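PDB 4GUN: superoxide dismutase, which probably protects the cell from superoxide by using bound manganese to convert the radical into hydrogen peroxide and oxygen. Local coordinates for residues Ala110-Val115 and Leu147-Thr152; Phe136-Lys141 and Asp156-Pro161; Val164-Ile169 and Ala198-Arg203. The protein carries 2 engineered substitutions. All blocks are in the same frame, centred on the assembly; numbering follows the deposited sequence.

In the fold
Followed from the N terminus, the C-terminal part of this superoxide dismutase first supplies the end of helix 103-112, which waits for strand 146-153 to close interaction 1. Strand 133-140 comes between those two segments and finds its own partner, the loop 156-161, only after strand 146-153 has passed, so interactions 1 and 2 cross along the chain. Interaction 3 opens later, in series, joining strand 163-170 to the last helix, 197-205. All three reach one antiparallel sheet in which 133-140 is central: its backbone pairs with V150 and D148 of interaction 1 and with V164 and I166 of interaction 3.

Interaction 1: residues Ala110-Val115 and Leu147-Thr152; sequences AQYGSV and LDVVTT
Q111 reaches from the last turn of helix 103-112 to the backbone of L147, and its primary amide treats that residue much as a neighbouring strand would. CB already heads toward the strand, and CG continues from it in an extended run (chi2 -169°) that delivers the amide. CD lies 3.6 Å from L147 N. Beyond it, OE1 of Q111 accepts a hydrogen bond from L147 N at 2.8 Å, nearly straight, in the carbonyl plane and on a lone pair. NE2 donates to L147 O at 3.2 Å, with L147 O tilted from the amide plane. Both ends of the amide have second partners, Q107 for OE1 and the backbone oxygen of N143 of the second subunit for NE2.

Y112 adds the apolar side of the contact: its CE2 packs 4.0 Å from L147 CB, which lies at the ring edge. Its hydroxyl shares a water with D148; the water is 2.7 Å from Y112 OH and donates to D148 OD1 at 3.1 Å. L118 and I121 of helix 115-127 also touch this tyrosine.

Two bonds to one residue fix the rotation of the Q111 amide. Because L147 O also accepts from ND2 of N143 of the second subunit, the pair lies at the subunit interface, where helix 103-112 meets an outermost strand, 146-153, in the C-terminal domain of this iron/manganese superoxide dismutase.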
ATOM      1  N   ALA A 110      -7.691  29.787  15.650  1.00 10.47           N
ATOM      2  CA  ALA A 110      -6.834  30.400  14.624  1.00 11.31           C
ATOM      3  C   ALA A 110      -6.986  29.719  13.260  1.00 15.39           C
ATOM      4  O   ALA A 110      -7.155  30.405  12.253  1.00 15.25           O
ATOM      5  CB  ALA A 110      -5.373  30.352  15.068  1.00 11.85           C
ATOM      6  N   GLN A 111      -6.928  28.376  13.232  1.00 11.11           N
ATOM      7  CA  GLN A 111      -6.972  27.583  11.997  1.00 10.03           C
ATOM      8  C   GLN A 111      -8.324  27.234  11.395  1.00 12.27           C
ATOM      9  O   GLN A 111      -8.415  27.165  10.175  1.00 10.57           O
ATOM     10  CB  GLN A 111      -6.173  26.299  12.185  1.00 10.92           C
ATOM     11  CG  GLN A 111      -4.672  26.527  12.341  1.00 14.84           C
ATOM     12  CD  GLN A 111      -3.920  25.235  12.264  1.00 16.94           C
ATOM     13  OE1 GLN A 111      -3.321  24.798  13.235  1.00 15.68           O
ATOM     14  NE2 GLN A 111      -3.950  24.581  11.116  1.00  6.45           N
ATOM     15  N   TYR A 112      -9.331  26.906  12.227  1.00  9.77           N
ATOM     16  CA  TYR A 112     -10.664  26.429  11.788  1.00  9.63           C
ATOM     17  C   TYR A 112     -11.835  27.340  12.127  1.00 16.32           C
ATOM     18  O   TYR A 112     -12.943  27.102  11.639  1.00 16.80           O
ATOM     19  CB  TYR A 112     -10.946  25.024  12.368  1.00  8.89           C
ATOM     20  CG  TYR A 112      -9.895  24.004  11.992  1.00  8.19           C
ATOM     21  CD1 TYR A 112      -9.928  23.367  10.760  1.00  9.85           C
ATOM     22  CD2 TYR A 112      -8.859  23.684  12.869  1.00  7.62           C
ATOM     23  CE1 TYR A 112      -8.968  22.424  10.409  1.00  9.30           C
ATOM     24  CE2 TYR A 112      -7.880  22.753  12.521  1.00  7.32           C
ATOM     25  CZ  TYR A 112      -7.932  22.138  11.285  1.00 12.69           C
ATOM     26  OH  TYR A 112      -6.978  21.218  10.933  1.00 14.55           O
ATOM     27  N   GLY A 113     -11.599  28.345  12.970  1.00 12.79           N
ATOM     28  CA  GLY A 113     -12.637  29.278  13.396  1.00 11.66           C
ATOM     29  C   GLY A 113     -13.416  28.757  14.587  1.00 15.75           C
ATOM     30  O   GLY A 113     -13.670  29.507  15.528  1.00 14.29           O
ATOM     31  N   SER A 114     -13.763  27.443  14.570  1.00 13.15           N
ATOM     32  CA  SER A 114     -14.551  26.759  15.611  1.00 12.98           C
ATOM     33  C   SER A 114     -14.285  25.270  15.670  1.00 14.92           C
ATOM     34  O   SER A 114     -13.836  24.676  14.680  1.00 11.55           O
ATOM     35  CB  SER A 114     -16.048  26.957  15.362  1.00 15.59           C
ATOM     36  OG  SER A 114     -16.448  26.401  14.117  1.00 12.42           O
ATOM     37  N   VAL A 115     -14.616  24.668  16.828  1.00 12.85           N
ATOM     38  CA  VAL A 115     -14.568  23.226  17.102  1.00 14.55           C
ATOM     39  C   VAL A 115     -15.548  22.527  16.148  1.00 17.86           C
ATOM     40  O   VAL A 115     -15.187  21.504  15.556  1.00 16.74           O
ATOM     41  CB  VAL A 115     -14.915  22.914  18.584  1.00 19.64           C
ATOM     42  CG1 VAL A 115     -14.838  21.413  18.871  1.00 19.60           C
ATOM     43  CG2 VAL A 115     -13.984  23.667  19.511  1.00 19.88           C
ATOM     44  N   LEU A 147      -2.271  22.176  13.303  1.00 10.41           N
ATOM     45  CA  LEU A 147      -3.178  21.058  13.376  1.00  9.98           C
ATOM     46  C   LEU A 147      -3.534  20.620  11.962  1.00 14.43           C
ATOM     47  O   LEU A 147      -3.511  21.424  11.024  1.00 13.32           O
ATOM     48  CB  LEU A 147      -4.464  21.482  14.108  1.00  9.66           C
ATOM     49  CG  LEU A 147      -4.343  21.844  15.594  1.00 14.45           C
ATOM     50  CD1 LEU A 147      -5.613  22.510  16.070  1.00 13.05           C
ATOM     51  CD2 LEU A 147      -3.991  20.603  16.463  1.00 18.34           C
ATOM     52  N   ASP A 148      -3.877  19.332  11.820  1.00  9.58           N
ATOM     53  CA  ASP A 148      -4.333  18.760  10.563  1.00  8.88           C
ATOM     54  C   ASP A 148      -5.161  17.536  10.899  1.00 11.65           C
ATOM     55  O   ASP A 148      -5.050  17.016  12.008  1.00 11.33           O
ATOM     56  CB  ASP A 148      -3.160  18.400   9.638  1.00  9.82           C
ATOM     57  CG  ASP A 148      -3.509  18.121   8.167  1.00 22.69           C
ATOM     58  OD1 ASP A 148      -4.545  18.672   7.669  1.00 19.91           O
ATOM     59  OD2 ASP A 148      -2.738  17.394   7.508  1.00 31.63           O
ATOM     60  N   VAL A 149      -6.030  17.117   9.980  1.00  7.96           N
ATOM     61  CA  VAL A 149      -6.831  15.904  10.162  1.00  8.22           C
ATOM     62  C   VAL A 149      -6.264  14.902   9.153  1.00 12.97           C
ATOM     63  O   VAL A 149      -6.166  15.235   7.965  1.00 12.58           O
ATOM     64  CB  VAL A 149      -8.375  16.099  10.000  1.00 11.93           C
ATOM     65  CG1 VAL A 149      -9.126  14.822  10.400  1.00 11.37           C
ATOM     66  CG2 VAL A 149      -8.883  17.286  10.827  1.00 11.47           C
ATOM     67  N   VAL A 150      -5.847  13.712   9.631  1.00  9.79           N
ATOM     68  CA  VAL A 150      -5.255  12.637   8.805  1.00  9.81           C
ATOM     69  C   VAL A 150      -5.993  11.296   9.044  1.00 10.51           C
ATOM     70  O   VAL A 150      -6.640  11.126  10.069  1.00  8.27           O
ATOM     71  CB  VAL A 150      -3.708  12.518   9.049  1.00 15.60           C
ATOM     72  CG1 VAL A 150      -3.397  12.074  10.461  1.00 15.65           C
ATOM     73  CG2 VAL A 150      -3.025  11.580   8.053  1.00 16.19           C
ATOM     74  N   THR A 151      -5.911  10.374   8.090  1.00  7.78           N
ATOM     75  CA  THR A 151      -6.481   9.036   8.266  1.00  8.33           C
ATOM     76  C   THR A 151      -5.378   7.998   8.117  1.00 12.11           C
ATOM     77  O   THR A 151      -4.399   8.233   7.410  1.00 11.41           O
ATOM     78  CB  THR A 151      -7.622   8.728   7.283  1.00 10.50           C
ATOM     79  OG1 THR A 151      -7.101   8.758   5.959  1.00 11.11           O
ATOM     80  CG2 THR A 151      -8.828   9.637   7.459  1.00 10.33           C
ATOM     81  N   THR A 152      -5.548   6.847   8.769  1.00  7.66           N
ATOM     82  CA  THR A 152      -4.619   5.736   8.634  1.00  6.77           C
ATOM     83  C   THR A 152      -5.457   4.513   8.310  1.00 12.26           C
ATOM     84  O   THR A 152      -6.645   4.486   8.650  1.00  9.98           O
ATOM     85  CB  THR A 152      -3.729   5.548   9.874  1.00 12.83           C
ATOM     86  OG1 THR A 152      -4.465   4.921  10.924  1.00 10.39           O
ATOM     87  CG2 THR A 152      -3.034   6.846  10.340  1.00 11.19           C
TER
HETATM   88  O   HOH W   1      -7.123  20.095   8.516  1.00 10.34           O

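Interaction 2: residues Phe136-Lys141 and Asp156-Pro161; sequences FIVKNK and DTISAP
F136 and I158 form the apolar heart of this contact between strand 133-140 and the loop that leads on to strand 163-170. The isoleucine lays its CG1 over one face of the phenyl ring, 3.7 Å from the ring centroid of F136 and 16° off the normal, which makes a CH-pi contact. CD1 of I158 extends over the ring's CD2 side, at 3.6 Å from F136 CD2. The same branch meets the next inward-facing residue of the strand, with I158 CG1 3.8 Å from V138 CG1. V138 turns this methyl anti to its carbonyl carbon (chi1 -54°), toward the loop. V150 of strand 146-153 and L163 of strand 163-170 also touch I158.

Polar atoms lie near the far end of the ring: T157 OG1 is 4.1 Å from F136 CZ, and the D156 carbonyl oxygen is at the ring edge. N79 of helix 60-85 hydrogen-bonds to both oxygens.

The hydrogen bond across the contact is at the other end, where K141 bends at chi3 (-89°) and its ammonium group donates to the carbonyl oxygen of P161, with NZ to O at 2.8 Å.

The F136 side chain lies about 11 Å from the manganese ion. The chemistry thus divides along the loop: dispersion and CH-pi contacts hold its buried middle to the sheet, while a charge-assisted hydrogen bond ties its exposed end.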
ATOM      1  N   PHE A 136      -7.332  10.982  12.760  1.00  7.35           N
ATOM      2  CA  PHE A 136      -6.648  11.638  13.858  1.00  7.88           C
ATOM      3  C   PHE A 136      -6.594  13.137  13.620  1.00  9.31           C
ATOM      4  O   PHE A 136      -6.325  13.580  12.508  1.00  5.38           O
ATOM      5  CB  PHE A 136      -5.192  11.131  14.026  1.00  9.66           C
ATOM      6  CG  PHE A 136      -4.963   9.666  14.293  1.00 10.16           C
ATOM      7  CD1 PHE A 136      -4.743   9.207  15.585  1.00 12.37           C
ATOM      8  CD2 PHE A 136      -4.859   8.760  13.244  1.00 12.50           C
ATOM      9  CE1 PHE A 136      -4.492   7.853  15.828  1.00 12.62           C
ATOM     10  CE2 PHE A 136      -4.604   7.408  13.488  1.00 14.29           C
ATOM     11  CZ  PHE A 136      -4.421   6.967  14.775  1.00 12.32           C
ATOM     12  N   ILE A 137      -6.778  13.901  14.694  1.00  6.98           N
ATOM     13  CA  ILE A 137      -6.503  15.327  14.743  1.00  6.68           C
ATOM     14  C   ILE A 137      -5.051  15.294  15.231  1.00  9.51           C
ATOM     15  O   ILE A 137      -4.773  14.653  16.255  1.00  6.27           O
ATOM     16  CB  ILE A 137      -7.437  16.100  15.717  1.00  9.48           C
ATOM     17  CG1 ILE A 137      -8.865  16.180  15.115  1.00  9.66           C
ATOM     18  CG2 ILE A 137      -6.870  17.512  15.943  1.00 10.66           C
ATOM     19  CD1 ILE A 137      -9.987  16.584  16.086  1.00 15.52           C
ATOM     20  N   VAL A 138      -4.118  15.888  14.453  1.00  8.22           N
ATOM     21  CA  VAL A 138      -2.684  15.816  14.785  1.00  8.95           C
ATOM     22  C   VAL A 138      -2.074  17.196  14.928  1.00 13.03           C
ATOM     23  O   VAL A 138      -2.532  18.121  14.276  1.00 11.35           O
ATOM     24  CB  VAL A 138      -1.846  14.954  13.769  1.00 13.29           C
ATOM     25  CG1 VAL A 138      -2.414  13.551  13.591  1.00 12.76           C
ATOM     26  CG2 VAL A 138      -1.688  15.638  12.416  1.00 13.39           C
ATOM     27  N   LYS A 139      -1.005  17.314  15.739  1.00 10.52           N
ATOM     28  CA  LYS A 139      -0.235  18.562  15.869  1.00  9.59           C
ATOM     29  C   LYS A 139       1.127  18.307  15.225  1.00 12.32           C
ATOM     30  O   LYS A 139       1.773  17.301  15.513  1.00 11.13           O
ATOM     31  CB  LYS A 139      -0.077  18.969  17.347  1.00 11.38           C
ATOM     32  CG  LYS A 139       0.961  20.075  17.613  1.00 11.65           C
ATOM     33  CD  LYS A 139       1.305  20.136  19.095  1.00  8.73           C
ATOM     34  CE  LYS A 139       2.037  21.413  19.473  1.00 11.97           C
ATOM     35  NZ  LYS A 139       2.557  21.342  20.883  1.00 16.89           N
ATOM     36  N   ASN A 140       1.583  19.242  14.388  1.00 10.09           N
ATOM     37  CA  ASN A 140       2.892  19.109  13.748  1.00  9.56           C
ATOM     38  C   ASN A 140       3.856  20.026  14.485  1.00 10.49           C
ATOM     39  O   ASN A 140       3.662  21.229  14.511  1.00  8.12           O
ATOM     40  CB  ASN A 140       2.793  19.431  12.246  1.00 11.94           C
ATOM     41  CG  ASN A 140       4.022  19.128  11.419  1.00 24.31           C
ATOM     42  OD1 ASN A 140       5.151  19.212  11.870  1.00 15.32           O
ATOM     43  ND2 ASN A 140       3.820  18.767  10.168  1.00 22.21           N
ATOM     44  N   LYS A 141       4.864  19.448  15.131  1.00  9.66           N
ATOM     45  CA  LYS A 141       5.852  20.202  15.921  1.00 10.30           C
ATOM     46  C   LYS A 141       6.828  21.052  15.097  1.00 15.70           C
ATOM     47  O   LYS A 141       7.438  21.974  15.649  1.00 16.94           O
ATOM     48  CB  LYS A 141       6.631  19.244  16.840  1.00 11.94           C
ATOM     49  CG  LYS A 141       5.755  18.561  17.891  1.00 14.50           C
ATOM     50  CD  LYS A 141       6.570  17.668  18.816  1.00 18.60           C
ATOM     51  CE  LYS A 141       6.691  16.267  18.281  1.00 24.24           C
ATOM     52  NZ  LYS A 141       7.679  15.442  19.022  1.00 24.78           N
ATOM     53  N   ASP A 156      -2.428   1.192  11.374  1.00  8.84           N
ATOM     54  CA  ASP A 156      -1.364   2.175  11.152  1.00  8.47           C
ATOM     55  C   ASP A 156      -1.645   3.370  12.111  1.00 12.17           C
ATOM     56  O   ASP A 156      -2.802   3.628  12.472  1.00 10.78           O
ATOM     57  CB  ASP A 156      -1.300   2.591   9.665  1.00  9.46           C
ATOM     58  CG  ASP A 156      -0.941   1.451   8.710  1.00 16.31           C
ATOM     59  OD1 ASP A 156      -0.557   0.362   9.195  1.00 19.96           O
ATOM     60  OD2 ASP A 156      -1.045   1.646   7.481  1.00 13.90           O
ATOM     61  N   THR A 157      -0.590   4.010  12.611  1.00  9.70           N
ATOM     62  CA  THR A 157      -0.730   5.071  13.620  1.00  9.63           C
ATOM     63  C   THR A 157       0.036   6.341  13.275  1.00 11.92           C
ATOM     64  O   THR A 157       0.691   6.403  12.240  1.00 11.02           O
ATOM     65  CB  THR A 157      -0.349   4.501  15.010  1.00 19.33           C
ATOM     66  OG1 THR A 157      -0.832   5.379  16.036  1.00 24.87           O
ATOM     67  CG2 THR A 157       1.158   4.241  15.170  1.00 15.58           C
ATOM     68  N   ILE A 158       0.003   7.327  14.182  1.00  9.13           N
ATOM     69  CA  ILE A 158       0.787   8.558  14.063  1.00  9.14           C
ATOM     70  C   ILE A 158       2.141   8.228  14.694  1.00 13.17           C
ATOM     71  O   ILE A 158       2.281   8.236  15.915  1.00 12.64           O
ATOM     72  CB  ILE A 158       0.045   9.769  14.701  1.00 12.34           C
ATOM     73  CG1 ILE A 158      -1.379   9.947  14.078  1.00 12.59           C
ATOM     74  CG2 ILE A 158       0.865  11.068  14.595  1.00 12.23           C
ATOM     75  CD1 ILE A 158      -1.477   9.906  12.531  1.00 10.50           C
ATOM     76  N   SER A 159       3.103   7.801  13.868  1.00 11.15           N
ATOM     77  CA  SER A 159       4.389   7.362  14.412  1.00 10.98           C
ATOM     78  C   SER A 159       5.568   8.261  14.081  1.00 16.33           C
ATOM     79  O   SER A 159       6.665   8.070  14.645  1.00 14.41           O
ATOM     80  CB  SER A 159       4.667   5.911  14.034  1.00 13.41           C
ATOM     81  OG  SER A 159       4.811   5.790  12.633  1.00 19.81           O
ATOM     82  N   ALA A 160       5.346   9.256  13.186  1.00 14.38           N
ATOM     83  CA  ALA A 160       6.395  10.207  12.828  1.00 14.78           C
ATOM     84  C   ALA A 160       6.786  10.995  14.089  1.00 20.11           C
ATOM     85  O   ALA A 160       5.887  11.490  14.777  1.00 19.44           O
ATOM     86  CB  ALA A 160       5.904  11.151  11.746  1.00 15.62           C
ATOM     87  N   PRO A 161       8.095  11.054  14.465  1.00 17.45           N
ATOM     88  CA  PRO A 161       8.486  11.785  15.686  1.00 17.19           C
ATOM     89  C   PRO A 161       7.983  13.233  15.780  1.00 20.04           C
ATOM     90  O   PRO A 161       7.580  13.643  16.857  1.00 19.64           O
ATOM     91  CB  PRO A 161      10.014  11.727  15.662  1.00 19.26           C
ATOM     92  CG  PRO A 161      10.322  10.522  14.857  1.00 24.26           C
ATOM     93  CD  PRO A 161       9.279  10.496  13.784  1.00 19.43           C
TER

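Interaction 3: residues Val164-Ile169 and Ala198-Arg203; sequences VPIIAI and AEAESR
I166 and A200 bring strand 163-170 and helix 197-205 closest together, with their CA atoms 5.0 Å apart. This is consistent with the small alanine side chain: its CB is met by two isoleucine methyls, I166 CG2 at 3.7 Å and I167 CD1 at the same distance. The I167 side chain starts out away from the helix, yet its torsions (chi1 -72°, chi2 -70°) swing CD1 back to the alanine. Such double engagement by consecutive residues fits the classic beta bulge here, where I166 and I167 both face I137 of the central strand.

One turn further along the helix, R203 runs past I166 in the opposite direction. Its aliphatic part grazes the strand backbone, CD lying 3.5 Å from P165 O, and its NH1 donates to I166 O at 3.1 Å. The donor stands well above the carbonyl plane, so the bond does not use a lone pair. At the R203 backbone, V164 CG1 comes within 3.9 Å of R203 O.

In the second shell, the arginine is held from several sides. E199, one helical turn earlier, forms a salt bridge to R203 NE through OE2 with a weak hydrogen bond, and its CG lies over one face of the guanidinium group. NH2 of R203 donates to the L82 carbonyl oxygen near the end of helix 60-85. OD1 of N86 ties R203 NH1 to the A168 backbone N-H. The positive charge is probably balanced in part by the E199 carboxylate, with neutral oxygens of I166, L82 and N86 as further acceptors.

The axes of segments 164-169 and 198-203 approach to 7.4 Å, and their N-to-C directions differ by 160°. L104 of helix 103-112 packs on both I166 and A200, L82 of helix 60-85 touches P165 and A168, and the strand pairs with 133-140.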
ATOM      1  N   VAL A 164       2.121  14.608  16.682  1.00 11.69           N
ATOM      2  CA  VAL A 164       1.483  14.239  17.951  1.00  9.87           C
ATOM      3  C   VAL A 164       0.007  13.901  17.727  1.00 12.56           C
ATOM      4  O   VAL A 164      -0.735  14.769  17.265  1.00 11.33           O
ATOM      5  CB  VAL A 164       1.621  15.359  19.020  1.00 12.44           C
ATOM      6  CG1 VAL A 164       1.168  14.863  20.394  1.00 11.25           C
ATOM      7  CG2 VAL A 164       3.043  15.918  19.085  1.00 11.91           C
ATOM      8  N   PRO A 165      -0.457  12.674  18.076  1.00 10.16           N
ATOM      9  CA  PRO A 165      -1.902  12.397  17.960  1.00  9.81           C
ATOM     10  C   PRO A 165      -2.658  13.153  19.081  1.00 10.05           C
ATOM     11  O   PRO A 165      -2.243  13.109  20.243  1.00  8.52           O
ATOM     12  CB  PRO A 165      -1.984  10.865  18.078  1.00 11.86           C
ATOM     13  CG  PRO A 165      -0.753  10.458  18.835  1.00 14.94           C
ATOM     14  CD  PRO A 165       0.287  11.534  18.670  1.00 10.70           C
ATOM     15  N   ILE A 166      -3.676  13.944  18.714  1.00  6.16           N
ATOM     16  CA  ILE A 166      -4.447  14.772  19.670  1.00  5.18           C
ATOM     17  C   ILE A 166      -5.787  14.100  20.000  1.00  9.59           C
ATOM     18  O   ILE A 166      -6.194  14.039  21.165  1.00  7.49           O
ATOM     19  CB  ILE A 166      -4.602  16.256  19.176  1.00  7.24           C
ATOM     20  CG1 ILE A 166      -3.247  16.915  18.762  1.00  6.02           C
ATOM     21  CG2 ILE A 166      -5.380  17.133  20.177  1.00  5.95           C
ATOM     22  CD1 ILE A 166      -2.107  16.876  19.875  1.00  7.01           C
ATOM     23  N   ILE A 167      -6.469  13.618  18.950  1.00  7.57           N
ATOM     24  CA  ILE A 167      -7.732  12.884  19.023  1.00  6.72           C
ATOM     25  C   ILE A 167      -7.621  11.683  18.106  1.00 10.25           C
ATOM     26  O   ILE A 167      -7.224  11.838  16.948  1.00 10.48           O
ATOM     27  CB  ILE A 167      -8.954  13.787  18.621  1.00  9.30           C
ATOM     28  CG1 ILE A 167      -9.286  14.850  19.702  1.00  9.52           C
ATOM     29  CG2 ILE A 167     -10.213  12.956  18.219  1.00  9.00           C
ATOM     30  CD1 ILE A 167      -9.901  14.322  21.049  1.00 17.91           C
ATOM     31  N   ALA A 168      -8.007  10.486  18.609  1.00  5.82           N
ATOM     32  CA  ALA A 168      -8.035   9.273  17.794  1.00  5.27           C
ATOM     33  C   ALA A 168      -9.492   8.802  17.726  1.00  7.61           C
ATOM     34  O   ALA A 168     -10.173   8.736  18.770  1.00  5.60           O
ATOM     35  CB  ALA A 168      -7.159   8.200  18.417  1.00  6.39           C
ATOM     36  N   ILE A 169      -9.991   8.595  16.495  1.00  6.19           N
ATOM     37  CA  ILE A 169     -11.341   8.085  16.190  1.00  6.13           C
ATOM     38  C   ILE A 169     -11.258   6.755  15.424  1.00  7.74           C
ATOM     39  O   ILE A 169     -10.857   6.736  14.261  1.00  7.23           O
ATOM     40  CB  ILE A 169     -12.264   9.080  15.438  1.00 10.20           C
ATOM     41  CG1 ILE A 169     -12.347  10.471  16.137  1.00 12.39           C
ATOM     42  CG2 ILE A 169     -13.671   8.458  15.244  1.00 10.43           C
ATOM     43  CD1 ILE A 169     -13.042  10.482  17.489  1.00 12.86           C
ATOM     44  N   ALA A 198     -10.475  17.536  27.172  1.00 10.76           N
ATOM     45  CA  ALA A 198      -9.493  17.905  28.200  1.00 11.24           C
ATOM     46  C   ALA A 198      -8.212  17.079  27.980  1.00 13.89           C
ATOM     47  O   ALA A 198      -7.106  17.591  28.185  1.00 12.57           O
ATOM     48  CB  ALA A 198     -10.052  17.662  29.593  1.00 12.54           C
ATOM     49  N   GLU A 199      -8.370  15.813  27.518  1.00  9.85           N
ATOM     50  CA  GLU A 199      -7.240  14.949  27.175  1.00  8.65           C
ATOM     51  C   GLU A 199      -6.534  15.523  25.949  1.00  9.23           C
ATOM     52  O   GLU A 199      -5.311  15.576  25.934  1.00  8.81           O
ATOM     53  CB  GLU A 199      -7.664  13.475  26.939  1.00  9.49           C
ATOM     54  CG  GLU A 199      -6.522  12.531  26.536  1.00 12.69           C
ATOM     55  CD  GLU A 199      -5.328  12.415  27.476  1.00 27.47           C
ATOM     56  OE1 GLU A 199      -5.510  12.624  28.694  1.00 22.00           O
ATOM     57  OE2 GLU A 199      -4.213  12.103  27.000  1.00 19.11           O
ATOM     58  N   ALA A 200      -7.312  15.984  24.948  1.00  6.53           N
ATOM     59  CA  ALA A 200      -6.801  16.586  23.724  1.00  5.94           C
ATOM     60  C   ALA A 200      -5.920  17.821  24.049  1.00 10.72           C
ATOM     61  O   ALA A 200      -4.815  17.962  23.504  1.00 10.47           O
ATOM     62  CB  ALA A 200      -7.972  16.964  22.830  1.00  6.58           C
ATOM     63  N   GLU A 201      -6.401  18.693  24.970  1.00  7.27           N
ATOM     64  CA  GLU A 201      -5.679  19.880  25.436  1.00  7.56           C
ATOM     65  C   GLU A 201      -4.325  19.485  26.065  1.00 13.30           C
ATOM     66  O   GLU A 201      -3.295  20.081  25.746  1.00 12.55           O
ATOM     67  CB  GLU A 201      -6.505  20.615  26.506  1.00  8.49           C
ATOM     68  CG  GLU A 201      -7.731  21.347  26.009  1.00 12.53           C
ATOM     69  CD  GLU A 201      -8.509  22.037  27.112  1.00 28.66           C
ATOM     70  OE1 GLU A 201      -7.946  22.263  28.205  1.00 24.77           O
ATOM     71  OE2 GLU A 201      -9.702  22.329  26.888  1.00 30.39           O
ATOM     72  N   SER A 202      -4.335  18.486  26.959  1.00 11.33           N
ATOM     73  CA  SER A 202      -3.124  17.999  27.622  1.00 10.39           C
ATOM     74  C   SER A 202      -2.118  17.452  26.589  1.00 14.15           C
ATOM     75  O   SER A 202      -0.922  17.739  26.699  1.00 14.71           O
ATOM     76  CB  SER A 202      -3.478  16.921  28.645  1.00 14.19           C
ATOM     77  OG  SER A 202      -2.319  16.468  29.321  1.00 25.16           O
ATOM     78  N   ARG A 203      -2.604  16.698  25.577  1.00  9.05           N
ATOM     79  CA  ARG A 203      -1.761  16.129  24.521  1.00  8.60           C
ATOM     80  C   ARG A 203      -1.059  17.200  23.700  1.00 13.00           C
ATOM     81  O   ARG A 203       0.131  17.058  23.404  1.00 15.37           O
ATOM     82  CB  ARG A 203      -2.572  15.204  23.617  1.00  7.25           C
ATOM     83  CG  ARG A 203      -2.891  13.893  24.273  1.00 11.68           C
ATOM     84  CD  ARG A 203      -3.804  13.080  23.405  1.00  7.00           C
ATOM     85  NE  ARG A 203      -4.189  11.829  24.054  1.00  9.57           N
ATOM     86  CZ  ARG A 203      -5.133  11.017  23.599  1.00 12.60           C
ATOM     87  NH1 ARG A 203      -5.806  11.320  22.492  1.00  5.98           N
ATOM     88  NH2 ARG A 203      -5.451   9.925  24.268  1.00  3.43           N
TER